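Local structure of D-alanyl-lipoteichoic acid synthetase (Streptococcus pneumoniae, 3BMA) at residues M7-A18 against V33-F43. The protein probably takes part in the D-alanylation of lipoteichoic acid during cell-wall biogenesis, as a membrane-associated member of the DltD family. The protein carries 1 engineered substitution. Sequence-based numbering, arbitrary orientation. Where two conformers were deposited one is given.
Sequences MHHNLGAEKRSA and VRALSDPNVRF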
ATOM      1  N   MET C   7       4.489  17.252 -22.495  1.00110.08           N
ATOM      2  CA  MET C   7       4.979  18.618 -22.142  1.00110.80           C
ATOM      3  C   MET C   7       5.572  19.371 -23.334  1.00108.18           C
ATOM      4  O   MET C   7       6.761  19.237 -23.642  1.00107.93           O
ATOM      5  CB  MET C   7       5.991  18.553 -20.990  1.00112.76           C
ATOM      6  CG  MET C   7       5.476  19.099 -19.663  1.00116.05           C
ATOM      7  SD  MET C   7       5.573  20.902 -19.567  1.00117.51           S
ATOM      8  CE  MET C   7       4.980  21.191 -17.903  1.00112.70           C
ATOM      9  N   HIS C   8       4.726  20.147 -24.008  1.00104.00           N
ATOM     10  CA  HIS C   8       5.190  21.121 -24.990  1.00 98.76           C
ATOM     11  C   HIS C   8       4.653  22.505 -24.635  1.00 91.48           C
ATOM     12  O   HIS C   8       3.591  22.634 -24.019  1.00 90.14           O
ATOM     13  CB  HIS C   8       4.819  20.723 -26.422  1.00102.67           C
ATOM     14  CG  HIS C   8       5.814  21.180 -27.446  1.00108.80           C
ATOM     15  ND1 HIS C   8       5.740  22.411 -28.063  1.00109.98           N
ATOM     16  CD2 HIS C   8       6.915  20.574 -27.950  1.00111.33           C
ATOM     17  CE1 HIS C   8       6.748  22.539 -28.907  1.00110.54           C
ATOM     18  NE2 HIS C   8       7.476  21.439 -28.858  1.00112.13           N
ATOM     19  N   HIS C   9       5.392  23.532 -25.039  1.00 83.44           N
ATOM     20  CA  HIS C   9       5.214  24.878 -24.509  1.00 71.61           C
ATOM     21  C   HIS C   9       4.512  25.829 -25.471  1.00 69.93           C
ATOM     22  O   HIS C   9       4.814  25.862 -26.665  1.00 73.24           O
ATOM     23  CB  HIS C   9       6.577  25.451 -24.107  1.00 66.55           C
ATOM     24  CG  HIS C   9       7.317  24.604 -23.119  1.00 56.31           C
ATOM     25  ND1 HIS C   9       7.191  24.767 -21.757  1.00 52.31           N
ATOM     26  CD2 HIS C   9       8.182  23.577 -23.296  1.00 55.91           C
ATOM     27  CE1 HIS C   9       7.950  23.880 -21.137  1.00 43.78           C
ATOM     28  NE2 HIS C   9       8.562  23.146 -22.048  1.00 45.86           N
ATOM     29  N   ASN C  10       3.569  26.598 -24.934  1.00 66.57           N
ATOM     30  CA  ASN C  10       2.938  27.686 -25.669  1.00 64.29           C
ATOM     31  C   ASN C  10       3.425  29.019 -25.112  1.00 63.20           C
ATOM     32  O   ASN C  10       3.200  29.323 -23.941  1.00 65.31           O
ATOM     33  CB  ASN C  10       1.412  27.581 -25.581  1.00 64.72           C
ATOM     34  CG  ASN C  10       0.700  28.689 -26.339  1.00 68.26           C
ATOM     35  OD1 ASN C  10      -0.105  29.425 -25.768  1.00 62.69           O
ATOM     36  ND2 ASN C  10       0.991  28.811 -27.630  1.00 74.76           N
ATOM     37  N   LEU C  11       4.099  29.800 -25.955  1.00 62.12           N
ATOM     38  CA  LEU C  11       4.694  31.082 -25.557  1.00 58.93           C
ATOM     39  C   LEU C  11       3.651  32.119 -25.123  1.00 56.07           C
ATOM     40  O   LEU C  11       3.890  32.892 -24.189  1.00 50.38           O
ATOM     41  CB  LEU C  11       5.581  31.629 -26.689  1.00 59.96           C
ATOM     42  CG  LEU C  11       6.236  33.018 -26.626  1.00 59.61           C
ATOM     43  CD1 LEU C  11       7.095  33.192 -25.388  1.00 54.72           C
ATOM     44  CD2 LEU C  11       7.057  33.282 -27.879  1.00 61.57           C
ATOM     45  N   GLY C  12       2.502  32.113 -25.799  1.00 52.81           N
ATOM     46  CA  GLY C  12       1.398  33.023 -25.502  1.00 50.56           C
ATOM     47  C   GLY C  12       0.817  32.859 -24.110  1.00 50.85           C
ATOM     48  O   GLY C  12       0.606  33.850 -23.407  1.00 51.99           O
ATOM     49  N   ALA C  13       0.578  31.608 -23.713  1.00 46.85           N
ATOM     50  CA  ALA C  13      -0.006  31.281 -22.405  1.00 44.96           C
ATOM     51  C   ALA C  13       0.936  31.593 -21.249  1.00 45.52           C
ATOM     52  O   ALA C  13       0.493  31.964 -20.160  1.00 48.72           O
ATOM     53  CB  ALA C  13      -0.431  29.823 -22.360  1.00 41.15           C
ATOM     54  N   GLU C  14       2.233  31.445 -21.502  1.00 43.67           N
ATOM     55  CA  GLU C  14       3.264  31.687 -20.498  1.00 46.47           C
ATOM     56  C   GLU C  14       3.486  33.161 -20.203  1.00 45.46           C
ATOM     57  O   GLU C  14       3.761  33.526 -19.063  1.00 45.93           O
ATOM     58  CB  GLU C  14       4.571  31.035 -20.926  1.00 45.44           C
ATOM     59  CG  GLU C  14       4.497  29.531 -20.911  1.00 50.79           C
ATOM     60  CD  GLU C  14       5.590  28.892 -21.719  1.00 53.10           C
ATOM     61  OE1 GLU C  14       6.658  29.515 -21.889  1.00 56.56           O
ATOM     62  OE2 GLU C  14       5.376  27.758 -22.181  1.00 57.87           O
ATOM     63  N   LYS C  15       3.365  33.996 -21.233  1.00 45.92           N
ATOM     64  CA  LYS C  15       3.490  35.442 -21.082  1.00 46.13           C
ATOM     65  C   LYS C  15       2.349  36.013 -20.249  1.00 46.82           C
ATOM     66  O   LYS C  15       2.563  36.921 -19.442  1.00 53.43           O
ATOM     67  CB  LYS C  15       3.556  36.131 -22.448  1.00 47.70           C
ATOM     68  CG  LYS C  15       4.890  35.956 -23.154  1.00 51.79           C
ATOM     69  CD  LYS C  15       4.985  36.819 -24.400  1.00 57.55           C
ATOM     70  CE  LYS C  15       6.427  36.914 -24.884  1.00 59.71           C
ATOM     71  NZ  LYS C  15       6.538  37.641 -26.176  1.00 61.67           N
ATOM     72  N   ARG C  16       1.150  35.464 -20.438  1.00 44.10           N
ATOM     73  CA  ARG C  16      -0.033  35.890 -19.686  1.00 42.98           C
ATOM     74  C   ARG C  16       0.027  35.459 -18.219  1.00 41.78           C
ATOM     75  O   ARG C  16      -0.406  36.201 -17.335  1.00 37.24           O
ATOM     76  CB  ARG C  16      -1.310  35.376 -20.353  1.00 44.23           C
ATOM     77  CG  ARG C  16      -1.517  35.941 -21.742  1.00 50.33           C
ATOM     78  CD  ARG C  16      -2.786  35.444 -22.392  1.00 55.66           C
ATOM     79  NE  ARG C  16      -2.574  35.268 -23.827  1.00 65.92           N
ATOM     80  CZ  ARG C  16      -2.500  34.088 -24.438  1.00 65.13           C
ATOM     81  NH1 ARG C  16      -2.657  32.965 -23.752  1.00 58.81           N
ATOM     82  NH2 ARG C  16      -2.295  34.032 -25.747  1.00 70.45           N
ATOM     83  N   SER C  17       0.578  34.272 -17.976  1.00 38.47           N
ATOM     84  CA  SER C  17       0.767  33.745 -16.622  1.00 43.66           C
ATOM     85  C   SER C  17       1.829  34.525 -15.856  1.00 42.61           C
ATOM     86  O   SER C  17       1.703  34.738 -14.650  1.00 47.90           O
ATOM     87  CB  SER C  17       1.169  32.271 -16.675  1.00 37.95           C
ATOM     88  OG  SER C  17       0.209  31.510 -17.381  1.00 43.51           O
ATOM     89  N   ALA C  18       2.866  34.951 -16.578  1.00 44.13           N
ATOM     90  CA  ALA C  18       4.008  35.662 -16.008  1.00 39.10           C
ATOM     91  C   ALA C  18       3.642  36.994 -15.374  1.00 38.65           C
ATOM     92  O   ALA C  18       4.263  37.408 -14.397  1.00 32.83           O
ATOM     93  CB  ALA C  18       5.068  35.866 -17.065  1.00 40.60           C
ATOM     94  N   VAL C  33       5.532  26.202 -13.701  1.00 34.40           N
ATOM     95  CA  VAL C  33       6.467  25.181 -14.184  1.00 30.08           C
ATOM     96  C   VAL C  33       6.546  25.169 -15.722  1.00 33.40           C
ATOM     97  O   VAL C  33       7.615  24.919 -16.282  1.00 27.45           O
ATOM     98  CB  VAL C  33       6.164  23.772 -13.573  1.00 29.61           C
ATOM     99  CG1 VAL C  33       6.979  22.667 -14.248  1.00 12.49           C
ATOM    100  CG2 VAL C  33       6.456  23.778 -12.069  1.00 23.90           C
ATOM    101  N   ARG C  34       5.427  25.480 -16.381  1.00 37.82           N
ATOM    102  CA  ARG C  34       5.347  25.538 -17.844  0.50 43.02           C
ATOM    103  C   ARG C  34       6.272  26.617 -18.414  1.00 42.43           C
ATOM    104  O   ARG C  34       6.999  26.381 -19.381  1.00 40.20           O
ATOM    105  CB  ARG C  34       3.901  25.812 -18.262  0.50 45.34           C
ATOM    106  CG  ARG C  34       3.572  25.609 -19.729  0.50 55.08           C
ATOM    107  CD  ARG C  34       2.085  25.858 -19.941  0.50 63.78           C
ATOM    108  NE  ARG C  34       1.714  25.939 -21.354  0.50 63.73           N
ATOM    109  CZ  ARG C  34       1.167  24.943 -22.048  0.50 65.29           C
ATOM    110  NH1 ARG C  34       0.861  25.121 -23.327  0.50 63.70           N
ATOM    111  NH2 ARG C  34       0.921  23.769 -21.471  0.50 65.73           N
ATOM    112  N   ALA C  35       6.228  27.801 -17.801  1.00 40.34           N
ATOM    113  CA  ALA C  35       7.036  28.943 -18.235  1.00 38.47           C
ATOM    114  C   ALA C  35       8.513  28.798 -17.871  1.00 37.35           C
ATOM    115  O   ALA C  35       9.386  29.045 -18.706  1.00 40.28           O
ATOM    116  CB  ALA C  35       6.472  30.232 -17.670  1.00 32.13           C
ATOM    117  N   LEU C  36       8.786  28.381 -16.636  1.00 35.57           N
ATOM    118  CA  LEU C  36      10.161  28.255 -16.141  1.00 32.27           C
ATOM    119  C   LEU C  36      10.950  27.059 -16.705  1.00 36.36           C
ATOM    120  O   LEU C  36      12.144  26.922 -16.429  1.00 43.34           O
ATOM    121  CB  LEU C  36      10.187  28.252 -14.606  1.00 33.08           C
ATOM    122  CG  LEU C  36       9.677  29.523 -13.909  1.00 34.50           C
ATOM    123  CD1 LEU C  36       9.515  29.309 -12.413  1.00 35.15           C
ATOM    124  CD2 LEU C  36      10.568  30.715 -14.175  1.00 33.59           C
ATOM    125  N   SER C  37      10.292  26.210 -17.495  1.00 38.31           N
ATOM    126  CA  SER C  37      10.948  25.059 -18.129  1.00 39.48           C
ATOM    127  C   SER C  37      11.021  25.148 -19.661  1.00 41.62           C
ATOM    128  O   SER C  37      11.505  24.217 -20.312  1.00 41.61           O
ATOM    129  CB  SER C  37      10.268  23.751 -17.712  1.00 42.09           C
ATOM    130  OG  SER C  37       8.898  23.760 -18.077  1.00 35.04           O
ATOM    131  N   ASP C  38      10.539  26.258 -20.222  1.00 42.66           N
ATOM    132  CA  ASP C  38      10.606  26.515 -21.665  1.00 51.10           C
ATOM    133  C   ASP C  38      12.061  26.723 -22.103  1.00 52.34           C
ATOM    134  O   ASP C  38      12.734  27.629 -21.601  1.00 52.71           O
ATOM    135  CB  ASP C  38       9.760  27.747 -22.028  1.00 51.01           C
ATOM    136  CG  ASP C  38       9.396  27.814 -23.520  1.00 57.39           C
ATOM    137  OD1 ASP C  38       8.389  28.471 -23.843  1.00 53.64           O
ATOM    138  OD2 ASP C  38      10.092  27.223 -24.376  1.00 60.44           O
ATOM    139  N   PRO C  39      12.557  25.870 -23.024  1.00 56.44           N
ATOM    140  CA  PRO C  39      13.913  26.041 -23.555  1.00 57.00           C
ATOM    141  C   PRO C  39      14.043  27.196 -24.554  1.00 58.31           C
ATOM    142  O   PRO C  39      15.144  27.713 -24.747  1.00 60.67           O
ATOM    143  CB  PRO C  39      14.193  24.702 -24.258  1.00 58.78           C
ATOM    144  CG  PRO C  39      13.067  23.782 -23.866  1.00 55.35           C
ATOM    145  CD  PRO C  39      11.908  24.676 -23.593  1.00 56.37           C
ATOM    146  N   ASN C  40      12.930  27.595 -25.170  1.00 57.41           N
ATOM    147  CA  ASN C  40      12.929  28.620 -26.220  1.00 57.41           C
ATOM    148  C   ASN C  40      12.983  30.052 -25.697  1.00 56.50           C
ATOM    149  O   ASN C  40      13.558  30.930 -26.343  1.00 61.07           O
ATOM    150  CB  ASN C  40      11.717  28.446 -27.142  1.00 58.47           C
ATOM    151  CG  ASN C  40      11.576  27.022 -27.663  1.00 64.76           C
ATOM    152  OD1 ASN C  40      12.524  26.441 -28.196  1.00 56.48           O
ATOM    153  ND2 ASN C  40      10.383  26.455 -27.511  1.00 70.39           N
ATOM    154  N   VAL C  41      12.367  30.289 -24.542  1.00 56.17           N
ATOM    155  CA  VAL C  41      12.397  31.603 -23.890  1.00 54.30           C
ATOM    156  C   VAL C  41      12.735  31.489 -22.406  1.00 50.22           C
ATOM    157  O   VAL C  41      12.299  30.557 -21.725  1.00 52.01           O
ATOM    158  CB  VAL C  41      11.069  32.380 -24.053  1.00 56.69           C
ATOM    159  CG1 VAL C  41      10.995  33.046 -25.424  1.00 63.26           C
ATOM    160  CG2 VAL C  41       9.881  31.467 -23.826  1.00 60.53           C
ATOM    161  N   ARG C  42      13.512  32.448 -21.915  1.00 45.94           N
ATOM    162  CA  ARG C  42      13.952  32.444 -20.527  1.00 40.02           C
ATOM    163  C   ARG C  42      12.994  33.227 -19.637  1.00 41.10           C
ATOM    164  O   ARG C  42      12.812  34.431 -19.806  1.00 41.58           O
ATOM    165  CB  ARG C  42      15.368  33.003 -20.416  1.00 36.57           C
ATOM    166  CG  ARG C  42      15.927  33.012 -19.013  1.00 36.76           C
ATOM    167  CD  ARG C  42      17.232  33.763 -18.979  1.00 40.67           C
ATOM    168  NE  ARG C  42      17.771  33.861 -17.626  1.00 46.03           N
ATOM    169  CZ  ARG C  42      18.716  34.721 -17.262  1.00 45.33           C
ATOM    170  NH1 ARG C  42      19.230  35.565 -18.150  1.00 52.44           N
ATOM    171  NH2 ARG C  42      19.147  34.740 -16.009  1.00 46.17           N
ATOM    172  N   PHE C  43      12.368  32.519 -18.703  1.00 36.12           N
ATOM    173  CA  PHE C  43      11.555  33.147 -17.679  1.00 31.45           C
ATOM    174  C   PHE C  43      12.316  33.119 -16.358  1.00 34.03           C
ATOM    175  O   PHE C  43      12.940  32.112 -16.012  1.00 37.27           O
ATOM    176  CB  PHE C  43      10.185  32.468 -17.558  1.00 27.05           C
ATOM    177  CG  PHE C  43       9.200  32.895 -18.618  1.00 23.50           C
ATOM    178  CD1 PHE C  43       8.369  33.993 -18.415  1.00 15.50           C
ATOM    179  CD2 PHE C  43       9.096  32.193 -19.819  1.00 24.50           C
ATOM    180  CE1 PHE C  43       7.456  34.395 -19.403  1.00 30.65           C
ATOM    181  CE2 PHE C  43       8.182  32.585 -20.807  1.00 21.88           C
ATOM    182  CZ  PHE C  43       7.366  33.685 -20.600  1.00 15.66           C
TER
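Two carboxylates meet where E14 reaches the turn at D38: E14 OE1 lies 2.8 Å from D38 OD1, close for two groups that are normally both acceptors. Their planes stand 78° apart, so the carboxylates are turned nearly perpendicular to each other. E14 arrives from helix 11-18, its CG anti to the carbonyl carbon and packed on A35 CA at 3.7 Å; the extended chain beyond carries the carboxylate past A35 to D38. The other oxygen of D38, OD2, accepts from N40 N, an Asx turn.

H9 lies flat on this turn. D38 CA sits 3.8 Å from the centroid of the H9 ring and close to the ring normal, a CH-pi contact, while the D38 carboxylate is stacked 16° from the ring plane. At the ring edge, H9 ND1 donates to R34 O at 2.9 Å, but the N-H...O angle of 126° makes the bond weak.

Apolar contacts continue along the helix. L11 CD1 meets V41 CG2 at 3.6 Å, the side chains crossing at about a right angle, and A18 CB touches F43 CE1 at 3.7 Å. F43 begins strand 43-47, next to the outermost strand 72-76 of a five-stranded parallel sheet whose order, 2-1-3-4-5, is consistent with the SGNH-hydrolase clan; Y74 of strand 72-76 touches A18 and A35.

R34 NE is 4.2 Å from E14 OE2, which lies well out of the guanidinium plane: charge proximity without a salt bridge, which may partly offset the repulsion. At so short an oxygen-oxygen separation, one of the two carboxylates may be protonated, its pKa perhaps raised by the other.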